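PDB 2YJP: putative ABC transporter, periplasmic binding protein, amino acid from Neisseria gonorrhoeae, which binds L-cysteine and probably delivers it, as the periplasmic solute receptor of an ABC transporter, to the membrane components for uptake. Local coordinates for residues A[80-84]-A[140-144]; A[154-158]-A[227-231]; A[165-170]-A[205-211]; A[198-202]-A[215-219]. The protein carries 1 engineered substitution. All blocks are in the same frame, centred on the assembly; numbering follows the deposited sequence.

Contact 1 (A[80-84]-A[140-144]); sequences FDVEI and PYMKV
Y141, just before strand 142-151, reaches to helix 80-93 and touches three of its residues, F80, D81 and I84. The tightest packing is over one face of its ring, where I84 CD1 stands 3.7 Å from the ring centroid in a CH-pi contact, displaced toward CD2 (I84 CD1 to Y141 CD2, 3.4 Å). F80 meets the rim of the same ring nearly in its plane, F80 CE2 to Y141 CD2 at 3.6 Å, and the two rings are oblique, their planes 57° apart. Y141 and M142 form a classic beta bulge opposite I239 on the neighbouring strand 237-244, consistent with both successive side chains pointing to the helix. With CG wedged between N and the carbonyl carbon (chi1 58°), Y141 carries its hydroxyl to D81; OH donates to OD1 at 2.7 Å, from above the carboxylate plane. D81 OD1 also accepts from N124 ND2, and N124 belongs to the cysteine pocket. M142 packs more loosely, SD 3.9 Å from F80 CE2 in an oblique Met-aromatic contact. Away from this buried cluster the outer flanks are partly exposed: E83 on the helix forms salt bridges with K86 and K273, and K143 NZ on the strand bonds to E286 O.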
loop_
_atom_site.group_PDB
_atom_site.type_symbol
_atom_site.label_atom_id
_atom_site.label_comp_id
_atom_site.label_asym_id
_atom_site.label_seq_id
_atom_site.Cartn_x
_atom_site.Cartn_y
_atom_site.Cartn_z
ATOM N N PHE A 80 -9.047 1.190 -2.613
ATOM C CA PHE A 80 -9.097 -0.236 -2.782
ATOM C C PHE A 80 -8.939 -1.016 -1.463
ATOM O O PHE A 80 -9.718 -1.932 -1.204
ATOM C CB PHE A 80 -8.017 -0.594 -3.810
ATOM C CG PHE A 80 -7.949 -2.037 -4.182
ATOM C CD1 PHE A 80 -9.020 -2.682 -4.786
ATOM C CD2 PHE A 80 -6.762 -2.730 -4.000
ATOM C CE1 PHE A 80 -8.910 -4.045 -5.191
ATOM C CE2 PHE A 80 -6.623 -4.100 -4.367
ATOM C CZ PHE A 80 -7.718 -4.771 -4.962
ATOM N N ASP A 81 -7.939 -0.696 -0.650
ATOM C CA ASP A 81 -7.698 -1.396 0.619
ATOM C C ASP A 81 -8.898 -1.211 1.603
ATOM O O ASP A 81 -9.241 -2.106 2.401
ATOM C CB ASP A 81 -6.477 -0.779 1.327
ATOM C CG ASP A 81 -5.172 -0.962 0.591
ATOM O OD1 ASP A 81 -4.893 -2.004 -0.013
ATOM O OD2 ASP A 81 -4.369 -0.028 0.660
ATOM N N VAL A 82 -9.494 -0.030 1.576
ATOM C CA VAL A 82 -10.617 0.329 2.441
ATOM C C VAL A 82 -11.861 -0.474 2.050
ATOM O O VAL A 82 -12.668 -0.909 2.921
ATOM C CB VAL A 82 -10.857 1.856 2.320
ATOM C CG1 VAL A 82 -12.244 2.234 2.695
ATOM C CG2 VAL A 82 -9.753 2.644 3.140
ATOM N N GLU A 83 -12.049 -0.678 0.754
ATOM C CA GLU A 83 -13.194 -1.452 0.322
ATOM C C GLU A 83 -13.077 -2.881 0.894
ATOM O O GLU A 83 -14.059 -3.439 1.393
ATOM C CB GLU A 83 -13.261 -1.506 -1.202
ATOM C CG GLU A 83 -13.648 -0.221 -1.814
ATOM C CD GLU A 83 -15.069 0.202 -1.409
ATOM O OE1 GLU A 83 -16.044 -0.550 -1.511
ATOM O OE2 GLU A 83 -15.260 1.314 -0.984
ATOM N N ILE A 84 -11.863 -3.445 0.831
ATOM C CA ILE A 84 -11.592 -4.777 1.339
ATOM C C ILE A 84 -11.855 -4.756 2.846
ATOM O O ILE A 84 -12.427 -5.710 3.408
ATOM C CB ILE A 84 -10.127 -5.195 1.064
ATOM C CG1 ILE A 84 -9.938 -5.404 -0.428
ATOM C CG2 ILE A 84 -9.716 -6.460 1.921
ATOM C CD1 ILE A 84 -8.546 -5.440 -0.860
ATOM N N PRO A 140 -2.450 -12.944 -0.092
ATOM C CA PRO A 140 -2.313 -11.701 -0.874
ATOM C C PRO A 140 -3.570 -11.402 -1.655
ATOM O O PRO A 140 -4.281 -12.351 -2.083
ATOM C CB PRO A 140 -1.154 -11.966 -1.825
ATOM C CG PRO A 140 -0.812 -13.408 -1.704
ATOM C CD PRO A 140 -1.608 -14.045 -0.576
ATOM N N TYR A 141 -3.841 -10.101 -1.831
ATOM C CA TYR A 141 -4.908 -9.654 -2.709
ATOM C C TYR A 141 -4.442 -8.881 -3.947
ATOM O O TYR A 141 -5.189 -8.784 -4.920
ATOM C CB TYR A 141 -5.979 -8.870 -1.937
ATOM C CG TYR A 141 -5.487 -7.677 -1.211
ATOM C CD1 TYR A 141 -5.061 -7.793 0.104
ATOM C CD2 TYR A 141 -5.460 -6.405 -1.808
ATOM C CE1 TYR A 141 -4.619 -6.722 0.806
ATOM C CE2 TYR A 141 -5.028 -5.274 -1.081
ATOM C CZ TYR A 141 -4.586 -5.460 0.231
ATOM O OH TYR A 141 -4.138 -4.396 1.004
ATOM N N MET A 142 -3.217 -8.356 -3.921
ATOM C CA MET A 142 -2.664 -7.708 -5.117
ATOM C C MET A 142 -1.149 -7.883 -5.263
ATOM O O MET A 142 -0.493 -8.433 -4.375
ATOM C CB MET A 142 -3.100 -6.249 -5.225
ATOM C CG MET A 142 -2.270 -5.236 -4.503
ATOM S SD MET A 142 -2.833 -3.525 -4.810
ATOM C CE MET A 142 -1.562 -2.949 -5.920
ATOM N N LYS A 143 -0.624 -7.462 -6.405
ATOM C CA LYS A 143 0.817 -7.498 -6.671
ATOM C C LYS A 143 1.270 -6.139 -7.184
ATOM O O LYS A 143 0.464 -5.418 -7.748
ATOM C CB LYS A 143 1.220 -8.579 -7.690
ATOM C CG LYS A 143 0.132 -9.177 -8.436
ATOM C CD LYS A 143 0.586 -9.906 -9.656
ATOM C CE LYS A 143 -0.482 -10.923 -10.077
ATOM N NZ LYS A 143 -0.699 -10.929 -11.503
ATOM N N VAL A 144 2.551 -5.829 -6.994
ATOM C CA VAL A 144 3.096 -4.590 -7.406
ATOM C C VAL A 144 4.634 -4.662 -7.507
ATOM O O VAL A 144 5.305 -5.393 -6.799
ATOM C CB VAL A 144 2.550 -3.416 -6.455
ATOM C CG1 VAL A 144 3.351 -3.166 -5.334
ATOM C CG2 VAL A 144 2.630 -2.163 -7.124
#

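Contact 2 (A[154-158]-A[227-231]); sequences KPITD and EVAIG
I230 lies against the backbone of I156 and T157, flank on rather than end on: its CG1 is 3.4 Å from I156 O and 3.7 Å from T157 CA. Its CG1 branch, anti to the carbonyl carbon (chi1 -55°), points at the loop, and the extended CD1 follows the peptide as far as D158 N, 4.3 Å away. The side chain of I156 itself leads elsewhere, toward Q161 and L162, so the two isoleucines meet loosely, CG2 of I156 and CD1 of I230 4.5 Å apart. A229 CB points toward the loop and touches both P155 CB and T157 CG2, with I156 O 3.5 Å from that methyl. The two backbones run in almost the same direction, 5° apart, yet they are not paired as strands, and their meeting is by van der Waals contact. Strand 226-230 is distorted here: V228 is the centre of an inverse gamma turn, and A229 and I230 make a classic beta bulge facing V148 of strand 142-151. Through the turn V228 faces away, onto L216 and W217 of helix 213-222, leaving A229 and I230 to meet the loop that follows strand 142-151. T157 lays its CG2 methyl beside A229, 3.7 Å from A229 O. At the exposed end, E227 crosses P155 obliquely; its chain is extended beyond CG and brings OE2 within 3.6 Å of P155 CB. The loop is tied down separately, by Q161 OE1, which accepts from the backbone N of both T157 and D158.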
loop_
_atom_site.group_PDB
_atom_site.type_symbol
_atom_site.label_atom_id
_atom_site.label_comp_id
_atom_site.label_asym_id
_atom_site.label_seq_id
_atom_site.Cartn_x
_atom_site.Cartn_y
_atom_site.Cartn_z
ATOM N N LYS A 154 13.676 16.241 -17.374
ATOM C CA LYS A 154 14.955 15.677 -16.927
ATOM C C LYS A 154 14.673 14.227 -16.471
ATOM O O LYS A 154 14.766 13.897 -15.267
ATOM C CB LYS A 154 15.481 16.560 -15.768
ATOM C CG LYS A 154 16.954 16.399 -15.347
ATOM C CD LYS A 154 17.998 16.735 -16.464
ATOM C CE LYS A 154 19.403 17.110 -15.908
ATOM N NZ LYS A 154 20.231 17.701 -17.036
ATOM N N PRO A 155 14.239 13.378 -17.408
ATOM C CA PRO A 155 13.810 12.034 -16.973
ATOM C C PRO A 155 14.980 11.217 -16.399
ATOM O O PRO A 155 16.129 11.292 -16.909
ATOM C CB PRO A 155 13.305 11.374 -18.277
ATOM C CG PRO A 155 13.866 12.286 -19.464
ATOM C CD PRO A 155 14.216 13.594 -18.874
ATOM N N ILE A 156 14.704 10.434 -15.375
ATOM C CA ILE A 156 15.697 9.530 -14.892
ATOM C C ILE A 156 15.318 8.094 -15.324
ATOM O O ILE A 156 14.198 7.587 -14.982
ATOM C CB ILE A 156 15.731 9.619 -13.364
ATOM C CG1 ILE A 156 16.108 11.036 -12.905
ATOM C CG2 ILE A 156 16.651 8.515 -12.757
ATOM C CD1 ILE A 156 17.571 11.535 -13.360
ATOM N N THR A 157 16.254 7.441 -16.013
ATOM C CA THR A 157 16.054 6.093 -16.564
ATOM C C THR A 157 17.146 5.168 -16.087
ATOM O O THR A 157 17.039 3.961 -16.235
ATOM C CB THR A 157 16.035 6.083 -18.114
ATOM O OG1 THR A 157 17.230 6.723 -18.634
ATOM C CG2 THR A 157 14.743 6.804 -18.691
ATOM N N ASP A 158 18.252 5.690 -15.558
ATOM C CA ASP A 158 19.215 4.750 -15.019
ATOM C C ASP A 158 19.890 5.240 -13.713
ATOM O O ASP A 158 19.869 6.437 -13.398
ATOM C CB ASP A 158 20.221 4.358 -16.090
ATOM C CG ASP A 158 21.181 5.476 -16.392
ATOM O OD1 ASP A 158 21.630 6.190 -15.609
ATOM O OD2 ASP A 158 21.658 5.794 -17.399
ATOM N N GLU A 227 6.846 11.897 -15.432
ATOM C CA GLU A 227 6.590 10.587 -16.027
ATOM C C GLU A 227 7.254 9.479 -15.233
ATOM O O GLU A 227 8.323 9.680 -14.585
ATOM C CB GLU A 227 7.023 10.534 -17.507
ATOM C CG GLU A 227 8.514 10.685 -17.777
ATOM C CD GLU A 227 8.851 10.747 -19.261
ATOM O OE1 GLU A 227 7.971 10.924 -20.123
ATOM O OE2 GLU A 227 10.009 10.672 -19.646
ATOM N N VAL A 228 6.621 8.307 -15.279
ATOM C CA VAL A 228 7.229 7.128 -14.658
ATOM C C VAL A 228 8.223 6.510 -15.676
ATOM O O VAL A 228 7.926 5.553 -16.388
ATOM C CB VAL A 228 6.174 6.192 -14.110
ATOM C CG1 VAL A 228 6.871 5.116 -13.248
ATOM C CG2 VAL A 228 5.063 7.003 -13.286
ATOM N N ALA A 229 9.403 7.103 -15.750
ATOM C CA ALA A 229 10.394 6.752 -16.796
ATOM C C ALA A 229 11.160 5.474 -16.524
ATOM O O ALA A 229 11.760 4.930 -17.447
ATOM C CB ALA A 229 11.337 7.891 -17.055
ATOM N N ILE A 230 11.148 5.022 -15.274
ATOM C CA ILE A 230 11.442 3.611 -14.932
ATOM C C ILE A 230 10.183 2.909 -14.416
ATOM O O ILE A 230 9.849 3.127 -13.251
ATOM C CB ILE A 230 12.567 3.508 -13.828
ATOM C CG1 ILE A 230 13.809 4.257 -14.298
ATOM C CG2 ILE A 230 12.904 2.028 -13.530
ATOM C CD1 ILE A 230 14.883 4.421 -13.241
ATOM N N GLY A 231 9.508 2.088 -15.267
ATOM C CA GLY A 231 8.252 1.455 -14.884
ATOM C C GLY A 231 8.382 0.317 -13.907
ATOM O O GLY A 231 7.423 -0.014 -13.196
#

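Contact 3 (A[165-170]-A[205-211]); sequences QTLLVN and RGVALAH
Two neighbouring parallel strands of a three-layer alpha/beta lobe, 166-170 and 208-211, are joined here, their axes 4.6 Å apart and turned by 35°. L168 is gripped through both its N-H and its C=O: its N donates to A208 O at 2.9 Å in a nearly linear bond (175° at the hydrogen), and its O accepts from A210 N at 3.0 Å. T166 O accepts from V207 N at 3.0 Å. Past V169 the strands diverge, and a water spans the gap, donating to A210 O and accepting from N170 N.

Side chains alternate between the faces. L168 and L209 share one, CB to CB 4.0 Å, against L201 and F198 of helix 194-202. L167 lies on the other with A208, against F179 of helix 174-182; its CG anti to the backbone N (chi1 179°) sends the branch along the sheet, and CD1 lies 3.8 Å from A208 CB. At the solvent end V207 CG1 meets the flat amide of Q165, 3.6 Å from its CD. At the inner end N170 CB lies 3.9 Å from H211 NE2, whose hydrogen-bond partner is N194 OD1, while N170 ND2 is held by F191 O. H211 lines the cysteine pocket, placing the C-terminal end of strand 208-212 at the ligand, as in the alpha/beta lobes of periplasmic binding proteins.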
loop_
_atom_site.group_PDB
_atom_site.type_symbol
_atom_site.label_atom_id
_atom_site.label_comp_id
_atom_site.label_asym_id
_atom_site.label_seq_id
_atom_site.Cartn_x
_atom_site.Cartn_y
_atom_site.Cartn_z
ATOM N N GLN A 165 23.236 13.462 -6.759
ATOM C CA GLN A 165 21.848 13.881 -6.759
ATOM C C GLN A 165 21.039 13.099 -5.695
ATOM O O GLN A 165 21.506 12.096 -5.179
ATOM C CB GLN A 165 21.254 13.695 -8.152
ATOM C CG GLN A 165 22.002 14.442 -9.261
ATOM C CD GLN A 165 21.491 15.866 -9.502
ATOM O OE1 GLN A 165 21.286 16.651 -8.567
ATOM N NE2 GLN A 165 21.280 16.200 -10.773
ATOM N N THR A 166 19.820 13.549 -5.413
ATOM C CA THR A 166 19.000 13.000 -4.363
ATOM C C THR A 166 17.771 12.240 -4.889
ATOM O O THR A 166 17.087 12.732 -5.778
ATOM C CB THR A 166 18.584 14.138 -3.387
ATOM O OG1 THR A 166 19.749 14.636 -2.718
ATOM C CG2 THR A 166 17.614 13.668 -2.315
ATOM N N LEU A 167 17.520 11.045 -4.350
ATOM C CA LEU A 167 16.292 10.304 -4.644
ATOM C C LEU A 167 15.348 10.399 -3.463
ATOM O O LEU A 167 15.769 10.216 -2.309
ATOM C CB LEU A 167 16.610 8.831 -4.967
ATOM C CG LEU A 167 15.487 7.868 -5.283
ATOM C CD1 LEU A 167 14.746 8.227 -6.592
ATOM C CD2 LEU A 167 16.070 6.457 -5.340
ATOM N N LEU A 168 14.082 10.737 -3.745
ATOM C CA LEU A 168 13.055 10.807 -2.693
ATOM C C LEU A 168 12.355 9.450 -2.467
ATOM O O LEU A 168 12.012 8.732 -3.428
ATOM C CB LEU A 168 11.995 11.833 -3.068
ATOM C CG LEU A 168 12.594 13.232 -3.228
ATOM C CD1 LEU A 168 11.659 14.222 -3.884
ATOM C CD2 LEU A 168 12.971 13.734 -1.868
ATOM N N VAL A 169 12.181 9.078 -1.203
ATOM C CA VAL A 169 11.382 7.926 -0.901
ATOM C C VAL A 169 10.532 8.229 0.347
ATOM O O VAL A 169 10.949 9.034 1.235
ATOM C CB VAL A 169 12.251 6.640 -0.583
ATOM C CG1 VAL A 169 12.938 6.109 -1.821
ATOM C CG2 VAL A 169 13.267 6.883 0.599
ATOM N N ASN A 170 9.379 7.549 0.420
ATOM C CA ASN A 170 8.557 7.550 1.617
ATOM C C ASN A 170 9.256 6.615 2.602
ATOM O O ASN A 170 9.542 5.456 2.250
ATOM C CB ASN A 170 7.133 7.152 1.262
ATOM C CG ASN A 170 6.189 7.021 2.467
ATOM O OD1 ASN A 170 5.386 6.230 2.494
ATOM N ND2 ASN A 170 6.249 7.852 3.375
ATOM N N ARG A 205 13.253 18.982 -4.436
ATOM C CA ARG A 205 14.145 18.558 -3.378
ATOM C C ARG A 205 14.989 17.343 -3.798
ATOM O O ARG A 205 16.044 17.080 -3.223
ATOM C CB ARG A 205 13.346 18.313 -2.093
ATOM C CG ARG A 205 12.876 19.600 -1.322
ATOM C CD ARG A 205 13.972 20.100 -0.383
ATOM N NE ARG A 205 13.855 19.624 1.008
ATOM C CZ ARG A 205 14.902 19.265 1.775
ATOM N NH1 ARG A 205 16.147 19.289 1.286
ATOM N NH2 ARG A 205 14.704 18.862 3.036
ATOM N N GLY A 206 14.538 16.623 -4.822
ATOM C CA GLY A 206 15.268 15.509 -5.430
ATOM C C GLY A 206 14.950 15.463 -6.914
ATOM O O GLY A 206 14.016 16.129 -7.361
ATOM N N VAL A 207 15.724 14.695 -7.670
ATOM C CA VAL A 207 15.602 14.614 -9.127
ATOM C C VAL A 207 14.581 13.567 -9.539
ATOM O O VAL A 207 14.188 13.575 -10.699
ATOM C CB VAL A 207 16.945 14.259 -9.815
ATOM C CG1 VAL A 207 17.979 15.293 -9.465
ATOM C CG2 VAL A 207 17.432 12.905 -9.387
ATOM N N ALA A 208 14.145 12.711 -8.584
ATOM C CA ALA A 208 13.249 11.591 -8.823
ATOM C C ALA A 208 12.699 11.038 -7.505
ATOM O O ALA A 208 13.217 11.338 -6.416
ATOM C CB ALA A 208 13.980 10.473 -9.563
ATOM N N LEU A 209 11.682 10.183 -7.610
ATOM C CA LEU A 209 11.056 9.607 -6.458
ATOM C C LEU A 209 10.701 8.161 -6.779
ATOM O O LEU A 209 10.118 7.871 -7.821
ATOM C CB LEU A 209 9.816 10.420 -6.106
ATOM C CG LEU A 209 8.957 10.012 -4.921
ATOM C CD1 LEU A 209 7.949 11.108 -4.534
ATOM C CD2 LEU A 209 8.213 8.645 -5.188
ATOM N N ALA A 210 11.072 7.254 -5.900
ATOM C CA ALA A 210 10.806 5.845 -6.105
ATOM C C ALA A 210 9.703 5.352 -5.162
ATOM O O ALA A 210 9.660 5.757 -3.991
ATOM C CB ALA A 210 12.080 5.053 -5.889
ATOM N N HIS A 211 8.848 4.470 -5.680
ATOM C CA HIS A 211 7.676 3.939 -4.935
ATOM C C HIS A 211 7.041 2.801 -5.749
ATOM O O HIS A 211 7.534 2.462 -6.841
ATOM C CB HIS A 211 6.601 5.055 -4.766
ATOM C CG HIS A 211 5.902 5.032 -3.443
ATOM N ND1 HIS A 211 5.381 3.878 -2.896
ATOM C CD2 HIS A 211 5.630 6.022 -2.562
ATOM C CE1 HIS A 211 4.818 4.157 -1.735
ATOM N NE2 HIS A 211 4.953 5.453 -1.511
HETATM O O HOH W 1 8.880 5.276 -1.476
#

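Contact 4 (A[198-202]-A[215-219]); sequences FDALK and LLWAW. With EDO (1,2-ethanediol), chain K.
L215 begins the contact, its CD2 methyl at the edge of the F198 ring, 3.8 Å from CZ. L216 follows on the same rim: its CD2, near the ring plane, is 4.0 Å from F198 CE1. One helical turn after L215 comes W219, the main partner. Its CG is anti to the backbone N (chi1 -175°), which throws the indole across to helix 194-202, where F198 CD1 sits over the centre of one face, 3.3 Å from W219 CE2. The rings are tilted by 34° and slide past each other from opposite helices. The far benzo end of the indole is touched by L201 CD2, 3.8 Å from W219 CH2, and K202 CD closes its edge at 4.1 Å from CZ2. F226 adds a further ring against W219. At the exposed end of the first helix an ethanediol, probably from the crystallisation liquor, donates its O1 to K202 O at 2.9 Å. The segment axes stay 13.7 Å apart at 54°, so the long aromatic side chains bridge the helices. Linked in the chain by strand 208-212, whose L209 also meets L216, the two helices pack on one face of the sheet, a helical layer of the alpha/beta sandwich of a binding-protein lobe.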
loop_
_atom_site.group_PDB
_atom_site.type_symbol
_atom_site.label_atom_id
_atom_site.label_comp_id
_atom_site.label_asym_id
_atom_site.label_seq_id
_atom_site.Cartn_x
_atom_site.Cartn_y
_atom_site.Cartn_z
ATOM N N PHE A 198 5.865 13.502 -2.231
ATOM C CA PHE A 198 5.556 13.979 -3.547
ATOM C C PHE A 198 5.660 15.529 -3.619
ATOM O O PHE A 198 6.106 16.046 -4.628
ATOM C CB PHE A 198 4.201 13.490 -3.992
ATOM C CG PHE A 198 4.172 12.064 -4.332
ATOM C CD1 PHE A 198 4.529 11.618 -5.626
ATOM C CD2 PHE A 198 3.790 11.111 -3.377
ATOM C CE1 PHE A 198 4.500 10.284 -5.955
ATOM C CE2 PHE A 198 3.745 9.744 -3.726
ATOM C CZ PHE A 198 4.072 9.332 -5.016
ATOM N N ASP A 199 5.258 16.239 -2.558
ATOM C CA ASP A 199 5.502 17.670 -2.477
ATOM C C ASP A 199 7.005 17.953 -2.602
ATOM O O ASP A 199 7.391 18.906 -3.242
ATOM C CB ASP A 199 4.974 18.342 -1.180
ATOM C CG ASP A 199 3.434 18.499 -1.141
ATOM O OD1 ASP A 199 2.759 18.462 -2.216
ATOM O OD2 ASP A 199 2.874 18.682 -0.009
ATOM N N ALA A 200 7.863 17.159 -1.984
ATOM C CA ALA A 200 9.272 17.492 -2.102
ATOM C C ALA A 200 9.742 17.315 -3.542
ATOM O O ALA A 200 10.714 17.945 -3.971
ATOM C CB ALA A 200 10.102 16.655 -1.166
ATOM N N LEU A 201 9.040 16.474 -4.298
ATOM C CA LEU A 201 9.454 16.212 -5.672
ATOM C C LEU A 201 9.019 17.384 -6.531
ATOM O O LEU A 201 9.838 17.960 -7.305
ATOM C CB LEU A 201 8.932 14.855 -6.173
ATOM C CG LEU A 201 9.215 14.601 -7.666
ATOM C CD1 LEU A 201 10.676 14.248 -7.894
ATOM C CD2 LEU A 201 8.270 13.554 -8.210
ATOM N N LYS A 202 7.766 17.816 -6.313
ATOM C CA LYS A 202 7.263 19.061 -6.930
ATOM C C LYS A 202 8.172 20.257 -6.637
ATOM O O LYS A 202 8.354 21.120 -7.509
ATOM C CB LYS A 202 5.806 19.370 -6.496
ATOM C CG LYS A 202 4.713 18.563 -7.253
ATOM C CD LYS A 202 3.477 18.291 -6.425
ATOM C CE LYS A 202 2.727 19.521 -6.114
ATOM N NZ LYS A 202 1.370 19.273 -5.522
ATOM N N LEU A 215 1.171 3.204 -7.672
ATOM C CA LEU A 215 0.995 4.514 -7.095
ATOM C C LEU A 215 1.520 5.572 -8.078
ATOM O O LEU A 215 0.855 6.572 -8.342
ATOM C CB LEU A 215 1.737 4.639 -5.748
ATOM C CG LEU A 215 1.680 6.029 -5.122
ATOM C CD1 LEU A 215 0.207 6.454 -4.851
ATOM C CD2 LEU A 215 2.492 6.043 -3.846
ATOM N N LEU A 216 2.725 5.352 -8.603
ATOM C CA LEU A 216 3.366 6.384 -9.451
ATOM C C LEU A 216 2.582 6.647 -10.743
ATOM O O LEU A 216 2.461 7.793 -11.177
ATOM C CB LEU A 216 4.794 5.974 -9.799
ATOM C CG LEU A 216 5.811 5.783 -8.661
ATOM C CD1 LEU A 216 7.223 5.583 -9.290
ATOM C CD2 LEU A 216 5.797 6.959 -7.692
ATOM N N TRP A 217 2.019 5.587 -11.346
ATOM C CA TRP A 217 1.150 5.788 -12.494
ATOM C C TRP A 217 -0.078 6.659 -12.108
ATOM O O TRP A 217 -0.486 7.516 -12.883
ATOM C CB TRP A 217 0.690 4.469 -13.115
ATOM C CG TRP A 217 1.850 3.582 -13.646
ATOM C CD1 TRP A 217 3.002 4.000 -14.293
ATOM C CD2 TRP A 217 1.904 2.141 -13.647
ATOM N NE1 TRP A 217 3.771 2.915 -14.656
ATOM C CE2 TRP A 217 3.143 1.764 -14.257
ATOM C CE3 TRP A 217 1.066 1.147 -13.156
ATOM C CZ2 TRP A 217 3.543 0.402 -14.411
ATOM C CZ3 TRP A 217 1.470 -0.218 -13.305
ATOM C CH2 TRP A 217 2.698 -0.566 -13.926
ATOM N N ALA A 218 -0.624 6.442 -10.917
ATOM C CA ALA A 218 -1.882 7.128 -10.518
ATOM C C ALA A 218 -1.587 8.592 -10.209
ATOM O O ALA A 218 -2.377 9.506 -10.555
ATOM C CB ALA A 218 -2.509 6.453 -9.289
ATOM N N TRP A 219 -0.436 8.806 -9.566
ATOM C CA TRP A 219 -0.003 10.144 -9.268
ATOM C C TRP A 219 0.350 10.931 -10.559
ATOM O O TRP A 219 -0.046 12.078 -10.701
ATOM C CB TRP A 219 1.161 10.108 -8.286
ATOM C CG TRP A 219 1.579 11.476 -7.858
ATOM C CD1 TRP A 219 0.996 12.240 -6.900
ATOM C CD2 TRP A 219 2.646 12.252 -8.404
ATOM N NE1 TRP A 219 1.669 13.450 -6.779
ATOM C CE2 TRP A 219 2.686 13.476 -7.698
ATOM C CE3 TRP A 219 3.619 12.009 -9.381
ATOM C CZ2 TRP A 219 3.635 14.498 -7.986
ATOM C CZ3 TRP A 219 4.601 13.000 -9.623
ATOM C CH2 TRP A 219 4.571 14.237 -8.944
HETATM C C1 EDO K . 6.222 22.276 -10.330
HETATM O O1 EDO K . 7.103 21.127 -10.133
HETATM C C2 EDO K . 5.935 22.425 -11.827
HETATM O O2 EDO K . 5.994 21.178 -12.557
#

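Overall arrangement
Contacts 1, 3 and 4 are buried; contact 2 is a surface contact. Contact 1 stands apart, with its centre 20 Å or more from those of the others, but its strand 142-151 is a sheet neighbour of strands 208-212 and 226-230, used by contacts 3 and 2. Contacts 2, 3 and 4 touch one another through strand 208-212 and helices 194-202 and 213-222, and I156 of contact 2 packs on A208 of contact 3. Chemistry follows place. Backbone hydrogen bonds within the sheet dominate contact 3, aromatic and aliphatic packing between helices contact 4, apolar packing with one tyrosine-aspartate bond contact 1, and looser van der Waals contact the peripheral loop of contact 2.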